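Local coordinates for protein F420-dependent methylenetetrahydromethanopterin dehydrogenase (Methanopyrus kandleri, PDB 1QV9) that catalyses the reversible, coenzyme F420-dependent reduction of methenyl-tetrahydromethanopterin to methylene-tetrahydromethanopterin, a step of methanogenesis from carbon dioxide, at residues 124-128 and 217-222; 209-213 and 240-244. All blocks are in the same frame, centred on the assembly; numbering follows the deposited sequence. Where two conformers were deposited one is given.

Contact 1 of 2, residues 124-128 and 217-222; sequences MLGAR and SVEGCF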
HETATM    1  N   MSE A 124      17.436  12.170  16.653  0.60 17.36           N
HETATM    2  CA  MSE A 124      17.544  11.332  17.847  0.60 19.03           C
HETATM    3  C   MSE A 124      16.261  10.501  17.977  0.60 18.57           C
HETATM    4  O   MSE A 124      15.153  10.983  17.723  0.60 19.45           O
HETATM    5  CB  MSE A 124      17.719  12.207  19.090  0.60 24.39           C
HETATM    6  CG  MSE A 124      17.967  11.422  20.365  0.60 12.21           C
HETATM    7 SE   MSE A 124      17.947  12.610  21.901  0.60 26.19          SE
HETATM    8  CE  MSE A 124      16.118  12.349  22.453  0.60 21.64           C
ATOM      9  N   LEU A 125      16.414   9.244  18.373  1.00 19.89           N
ATOM     10  CA  LEU A 125      15.273   8.363  18.511  1.00 19.42           C
ATOM     11  C   LEU A 125      14.528   8.524  19.850  1.00 18.41           C
ATOM     12  O   LEU A 125      14.980   9.289  20.728  1.00 20.15           O
ATOM     13  CB  LEU A 125      15.664   6.917  18.245  1.00 25.47           C
ATOM     14  CG  LEU A 125      16.893   6.283  18.859  1.00 28.77           C
ATOM     15  CD1 LEU A 125      16.853   6.336  20.364  1.00 32.36           C
ATOM     16  CD2 LEU A 125      16.962   4.840  18.346  1.00 26.79           C
ATOM     17  N   GLY A 126      13.403   7.816  19.991  1.00 19.19           N
ATOM     18  CA  GLY A 126      12.563   7.936  21.201  1.00 19.06           C
ATOM     19  C   GLY A 126      13.099   7.069  22.319  1.00 18.37           C
ATOM     20  O   GLY A 126      12.479   6.068  22.710  1.00 21.19           O
ATOM     21  N   ALA A 127      14.219   7.515  22.881  1.00 18.24           N
ATOM     22  CA  ALA A 127      14.959   6.756  23.866  1.00 18.60           C
ATOM     23  C   ALA A 127      14.452   6.699  25.309  1.00 23.39           C
ATOM     24  O   ALA A 127      15.163   7.104  26.233  1.00 26.29           O
ATOM     25  CB  ALA A 127      16.430   7.204  23.837  1.00 20.38           C
ATOM     26  N   ARG A 128      13.228   6.215  25.475  1.00 20.36           N
ATOM     27  CA  ARG A 128      12.667   5.995  26.810  1.00 19.42           C
ATOM     28  C   ARG A 128      12.615   4.488  26.990  1.00 20.10           C
ATOM     29  O   ARG A 128      12.173   3.760  26.087  1.00 19.59           O
ATOM     30  CB  ARG A 128      11.260   6.557  26.923  1.00 19.79           C
ATOM     31  CG  ARG A 128      11.222   8.067  27.091  1.00 20.39           C
ATOM     32  CD  ARG A 128      11.692   8.451  28.513  1.00 22.67           C
ATOM     33  NE  ARG A 128      11.297   9.818  28.845  1.00 26.73           N
ATOM     34  CZ  ARG A 128      11.435  10.338  30.061  1.00 30.63           C
ATOM     35  NH1 ARG A 128      11.047  11.586  30.300  1.00 27.40           N
ATOM     36  NH2 ARG A 128      11.962   9.602  31.029  1.00 29.90           N
ATOM     37  N   SER A 217      11.145  13.528  19.803  1.00 18.20           N
ATOM     38  CA  SER A 217      11.952  12.690  20.656  1.00 18.70           C
ATOM     39  C   SER A 217      12.494  13.489  21.858  1.00 19.33           C
ATOM     40  O   SER A 217      12.490  12.995  22.974  1.00 20.82           O
ATOM     41  CB  SER A 217      13.125  12.107  19.861  1.00 23.60           C
ATOM     42  OG  SER A 217      12.620  11.188  18.885  1.00 20.98           O
ATOM     43  N   VAL A 218      12.961  14.700  21.587  1.00 21.66           N
ATOM     44  CA  VAL A 218      13.518  15.556  22.647  1.00 22.01           C
ATOM     45  C   VAL A 218      12.404  15.867  23.649  1.00 24.25           C
ATOM     46  O   VAL A 218      12.628  15.797  24.859  1.00 26.17           O
ATOM     47  CB  VAL A 218      14.127  16.852  22.051  1.00 22.61           C
ATOM     48  CG1 VAL A 218      14.399  17.892  23.174  1.00 26.72           C
ATOM     49  CG2 VAL A 218      15.439  16.528  21.334  1.00 21.89           C
ATOM     50  N   GLU A 219      11.200  16.178  23.164  1.00 20.35           N
ATOM     51  CA  GLU A 219      10.108  16.464  24.099  1.00 23.55           C
ATOM     52  C   GLU A 219       9.798  15.247  24.975  1.00 26.22           C
ATOM     53  O   GLU A 219       9.609  15.353  26.188  1.00 23.47           O
ATOM     54  CB  GLU A 219       8.842  16.876  23.356  1.00 26.33           C
ATOM     55  CG  GLU A 219       7.635  17.098  24.277  1.00 28.71           C
ATOM     56  CD  GLU A 219       6.350  17.334  23.504  1.00 30.50           C
ATOM     57  OE1 GLU A 219       6.432  17.885  22.405  1.00 30.11           O
ATOM     58  OE2 GLU A 219       5.265  16.979  24.004  1.00 37.95           O
ATOM     59  N   GLY A 220       9.746  14.057  24.372  1.00 19.63           N
ATOM     60  CA  GLY A 220       9.421  12.893  25.153  1.00 17.92           C
ATOM     61  C   GLY A 220      10.517  12.363  26.065  1.00 20.84           C
ATOM     62  O   GLY A 220      10.214  11.709  27.056  1.00 23.42           O
ATOM     63  N   CYS A 221      11.772  12.622  25.722  1.00 20.45           N
ATOM     64  CA  CYS A 221      12.920  12.156  26.505  1.00 23.41           C
ATOM     65  C   CYS A 221      13.430  13.125  27.566  1.00 24.58           C
ATOM     66  O   CYS A 221      13.932  12.686  28.607  1.00 27.78           O
ATOM     67  CB  CYS A 221      14.110  11.875  25.596  1.00 21.86           C
ATOM     68  SG  CYS A 221      13.884  10.374  24.580  1.00 24.63           S
ATOM     69  N   PHE A 222      13.314  14.421  27.292  1.00 26.37           N
ATOM     70  CA  PHE A 222      13.862  15.434  28.203  1.00 30.00           C
ATOM     71  C   PHE A 222      12.928  16.441  28.836  1.00 30.35           C
ATOM     72  O   PHE A 222      13.255  17.026  29.869  1.00 34.48           O
ATOM     73  CB  PHE A 222      14.968  16.185  27.474  1.00 26.13           C
ATOM     74  CG  PHE A 222      16.029  15.284  26.948  1.00 32.46           C
ATOM     75  CD1 PHE A 222      16.613  14.342  27.782  1.00 31.71           C
ATOM     76  CD2 PHE A 222      16.424  15.343  25.620  1.00 33.26           C
ATOM     77  CE1 PHE A 222      17.574  13.468  27.296  1.00 38.82           C
ATOM     78  CE2 PHE A 222      17.377  14.479  25.139  1.00 35.88           C
ATOM     79  CZ  PHE A 222      17.954  13.537  25.975  1.00 32.36           C
TER

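Contact 2 of 2, residues 209-213 and 240-244; sequences IAENV and MMRKA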
ATOM      1  N   ILE A 209      10.164  15.698   7.475  1.00 13.65           N
ATOM      2  CA  ILE A 209       9.569  14.914   8.553  1.00 14.36           C
ATOM      3  C   ILE A 209      10.655  14.333   9.469  1.00 15.54           C
ATOM      4  O   ILE A 209      10.518  14.325  10.689  1.00 14.60           O
ATOM      5  CB  ILE A 209       8.673  13.779   7.970  1.00 14.47           C
ATOM      6  CG1 ILE A 209       7.481  14.398   7.244  1.00 12.64           C
ATOM      7  CG2 ILE A 209       8.297  12.764   9.084  1.00 12.40           C
ATOM      8  CD1 ILE A 209       6.585  13.388   6.507  1.00 17.13           C
ATOM      9  N   ALA A 210      11.728  13.801   8.891  1.00 13.08           N
ATOM     10  CA  ALA A 210      12.824  13.268   9.663  1.00 12.94           C
ATOM     11  C   ALA A 210      13.420  14.346  10.569  1.00 15.18           C
ATOM     12  O   ALA A 210      13.697  14.074  11.717  1.00 15.19           O
ATOM     13  CB  ALA A 210      13.915  12.677   8.706  1.00 14.75           C
ATOM     14  N   GLU A 211      13.634  15.556  10.044  1.00 15.70           N
ATOM     15  CA  GLU A 211      14.185  16.608  10.897  1.00 17.66           C
ATOM     16  C   GLU A 211      13.211  16.896  12.051  1.00 16.94           C
ATOM     17  O   GLU A 211      13.639  17.075  13.214  1.00 18.53           O
ATOM     18  CB  GLU A 211      14.442  17.876  10.066  1.00 17.96           C
ATOM     19  CG  GLU A 211      15.034  19.013  10.909  1.00 24.56           C
ATOM     20  CD  GLU A 211      15.365  20.245  10.092  1.00 28.19           C
ATOM     21  OE1 GLU A 211      15.606  21.320  10.697  1.00 31.53           O
ATOM     22  OE2 GLU A 211      15.389  20.138   8.857  1.00 25.33           O
ATOM     23  N   ASN A 212      11.911  16.888  11.757  1.00 15.72           N
ATOM     24  CA  ASN A 212      10.890  17.169  12.797  1.00 16.94           C
ATOM     25  C   ASN A 212      10.780  16.100  13.879  1.00 18.34           C
ATOM     26  O   ASN A 212      10.318  16.351  14.994  1.00 18.66           O
ATOM     27  CB  ASN A 212       9.515  17.394  12.167  1.00 17.53           C
ATOM     28  CG  ASN A 212       9.477  18.607  11.198  1.00 24.81           C
ATOM     29  OD1 ASN A 212      10.251  19.563  11.324  1.00 30.83           O
ATOM     30  ND2 ASN A 212       8.567  18.556  10.249  1.00 26.36           N
ATOM     31  N   VAL A 213      11.196  14.866  13.576  1.00 15.59           N
ATOM     32  CA  VAL A 213      11.160  13.795  14.554  1.00 14.08           C
ATOM     33  C   VAL A 213      12.025  14.142  15.768  1.00 15.40           C
ATOM     34  O   VAL A 213      11.670  13.803  16.901  1.00 17.99           O
ATOM     35  CB  VAL A 213      11.692  12.484  13.888  1.00 17.46           C
ATOM     36  CG1 VAL A 213      12.090  11.453  14.928  1.00 17.96           C
ATOM     37  CG2 VAL A 213      10.592  11.934  13.004  1.00 17.18           C
HETATM   38  N   MSE A 240       6.379   8.643  12.754  1.00 13.57           N
HETATM   39  CA  MSE A 240       6.728   9.675  11.761  1.00 13.45           C
HETATM   40  C   MSE A 240       7.876   9.183  10.883  1.00 11.67           C
HETATM   41  O   MSE A 240       7.808   9.349   9.653  1.00 15.97           O
HETATM   42  CB  MSE A 240       7.154  10.958  12.462  1.00 17.89           C
HETATM   43  CG  MSE A 240       5.982  11.581  13.148  1.00 13.26           C
HETATM   44 SE   MSE A 240       6.584  13.062  14.331  1.00 19.70          SE
HETATM   45  CE  MSE A 240       7.176  14.281  12.949  1.00 19.99           C
HETATM   46  N   MSE A 241       8.896   8.626  11.520  1.00 13.83           N
HETATM   47  CA  MSE A 241      10.082   8.177  10.775  1.00 13.30           C
HETATM   48  C   MSE A 241       9.728   7.037   9.816  1.00 12.95           C
HETATM   49  O   MSE A 241      10.286   6.978   8.701  1.00 14.10           O
HETATM   50  CB  MSE A 241      11.199   7.770  11.721  1.00 13.70           C
HETATM   51  CG  MSE A 241      12.510   7.458  11.005  1.00 14.07           C
HETATM   52 SE   MSE A 241      13.307   8.993  10.029  1.00 17.78          SE
HETATM   53  CE  MSE A 241      13.998   9.963  11.596  1.00 15.18           C
ATOM     54  N   ARG A 242       8.822   6.161  10.228  1.00 13.47           N
ATOM     55  CA  ARG A 242       8.398   5.059   9.336  1.00 12.85           C
ATOM     56  C   ARG A 242       7.730   5.661   8.083  1.00 15.06           C
ATOM     57  O   ARG A 242       7.944   5.176   6.957  1.00 15.01           O
ATOM     58  CB  ARG A 242       7.446   4.118  10.093  1.00 14.52           C
ATOM     59  CG  ARG A 242       6.694   3.109   9.229  1.00 14.95           C
ATOM     60  CD  ARG A 242       6.028   2.109  10.171  1.00 14.66           C
ATOM     61  NE  ARG A 242       5.229   1.123   9.437  1.00 15.22           N
ATOM     62  CZ  ARG A 242       3.972   1.321   9.046  1.00 14.55           C
ATOM     63  NH1 ARG A 242       3.309   0.363   8.377  1.00 16.93           N
ATOM     64  NH2 ARG A 242       3.334   2.462   9.332  1.00 16.06           N
ATOM     65  N   LYS A 243       6.938   6.730   8.212  1.00 13.41           N
ATOM     66  CA  LYS A 243       6.326   7.353   7.036  1.00 13.38           C
ATOM     67  C   LYS A 243       7.332   8.133   6.188  1.00 14.55           C
ATOM     68  O   LYS A 243       7.172   8.248   4.972  1.00 14.72           O
ATOM     69  CB  LYS A 243       5.161   8.277   7.437  1.00 15.52           C
ATOM     70  CG  LYS A 243       3.951   7.442   7.890  1.00 18.34           C
ATOM     71  CD  LYS A 243       3.555   6.412   6.802  1.00 23.94           C
ATOM     72  CE  LYS A 243       2.225   5.698   7.074  1.00 28.36           C
ATOM     73  NZ  LYS A 243       2.333   4.858   8.266  1.00 36.77           N
ATOM     74  N   ALA A 244       8.350   8.713   6.829  1.00 12.17           N
ATOM     75  CA  ALA A 244       9.380   9.399   6.073  1.00 11.14           C
ATOM     76  C   ALA A 244      10.080   8.322   5.207  1.00 13.01           C
ATOM     77  O   ALA A 244      10.395   8.617   4.062  1.00 14.26           O
ATOM     78  CB  ALA A 244      10.408  10.110   7.025  1.00 11.93           C
TER

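Contact 1 of 2, residues 124-128 and 217-222
Ser217 OG donates to Met124 O and Arg128 to Gly220 O, tying the loop after strand 115-119 to the C-terminal turns of helix 197-223, an illustration of how an irregular segment with two successive inverse gamma turns, centred on Gly126 and Ala127, can be fixed to a helix. The close-packed end lies at Ser217, a buried residue whose CA is the nearest to that of Gly126; its OG meets Met124 O at 2.8 Å from 30° outside the carbonyl plane. One turn further along, Cys221 SG lies 3.3 Å from Ala127 N. The other side is looser and partly exposed: in one of two conformers Met124, bent at chi3, lays CE 3.7 Å from Phe222 CE2, its selenium making an oblique Met-aromatic contact. Arg128 reaches the wider pi-type turn at 219-222, NE meeting Gly220 O at 2.8 Å in the plane of both groups, on a carbonyl lone pair, the N-H almost straight at 168°. Tyr230 gives the guanidinium a cation-pi partner. An alanine in place of Arg128 would probably leave Gly220 O without its side-chain donor and Tyr230 without its cation. Cys221 O sits over one guanidinium face, 3.5 Å from Arg128 NH1.

Contact 2 of 2, residues 209-213 and 240-244
Helices 197-223 and 227-257 run antiparallel here, the axes of segments 209-213 and 240-244 approaching to 9.0 Å at 162° between their directions, with the backbones nearest at the CA atoms of Ala210 and Met241. The small Ala210 and Ala244 are consistent with this close approach, and no hydrogen bond crosses it: the interface is held by hydrocarbon and selenium contacts. Ile209 turns its CG2 branch to the partner helix, where this methyl lies 3.5 Å from Met240 O and also touches the methyl of Ala244. One turn further on, Val213 presents its CG2, the branch beside the backbone N, which packs 3.6 Å from Met240 CB as the two side chains lie alongside, pointing opposite ways. Met240 CB thus touches the CG2 methyls of both Ile209 and Val213. Beyond it the chain, nearly straight through chi2 and bent at chi3 (68°), carries CE to Asn212 CB at 4.0 Å. Met241 behaves differently. Its CG stands opposite the backbone N, and bends at chi2 and chi3 fold the chain back so that both SE and CE lie 4.0 Å from Ala210 CB; CE also meets Val213, whose side chain runs nearly perpendicular to that of Met241. Tyr140 of helix 134-150 touches both Val213 and Met241, closing the interface on their side. Another face belongs to the assembly: Ile209 and Asn212 meet their own counterparts in the third subunit, where Glu250 of that subunit also forms salt bridges with Arg242 and Lys243. The arrangement is that of an antiparallel helical hairpin within a helix bundle, its two long helices joined by a short connection, and this bundle also takes part in building the hexamer, a trimer of dimers.

In the fold
Both contacts use helix 197-223, contact 2 in its middle and contact 1 near its C-terminal end, and their centres lie about 13 Å apart. Contact 2 is buried and joins two regular helices through apolar groups, with Arg242 and Lys243 turned to neighbouring subunits. Contact 1, partly buried, binds the loop between strand 115-119 and helix 134-150 to the same helix and relies on backbone carbonyls accepting from a hydroxyl and a guanidinium. The two regions touch where Val213 CG1 packs against Met124 O; this oxygen takes the main bond of Ser217 OG, and Val213 O is a weak second partner of the same hydroxyl. Helix 227-257 flanks contact 1 as well, through Val234 and Ala237.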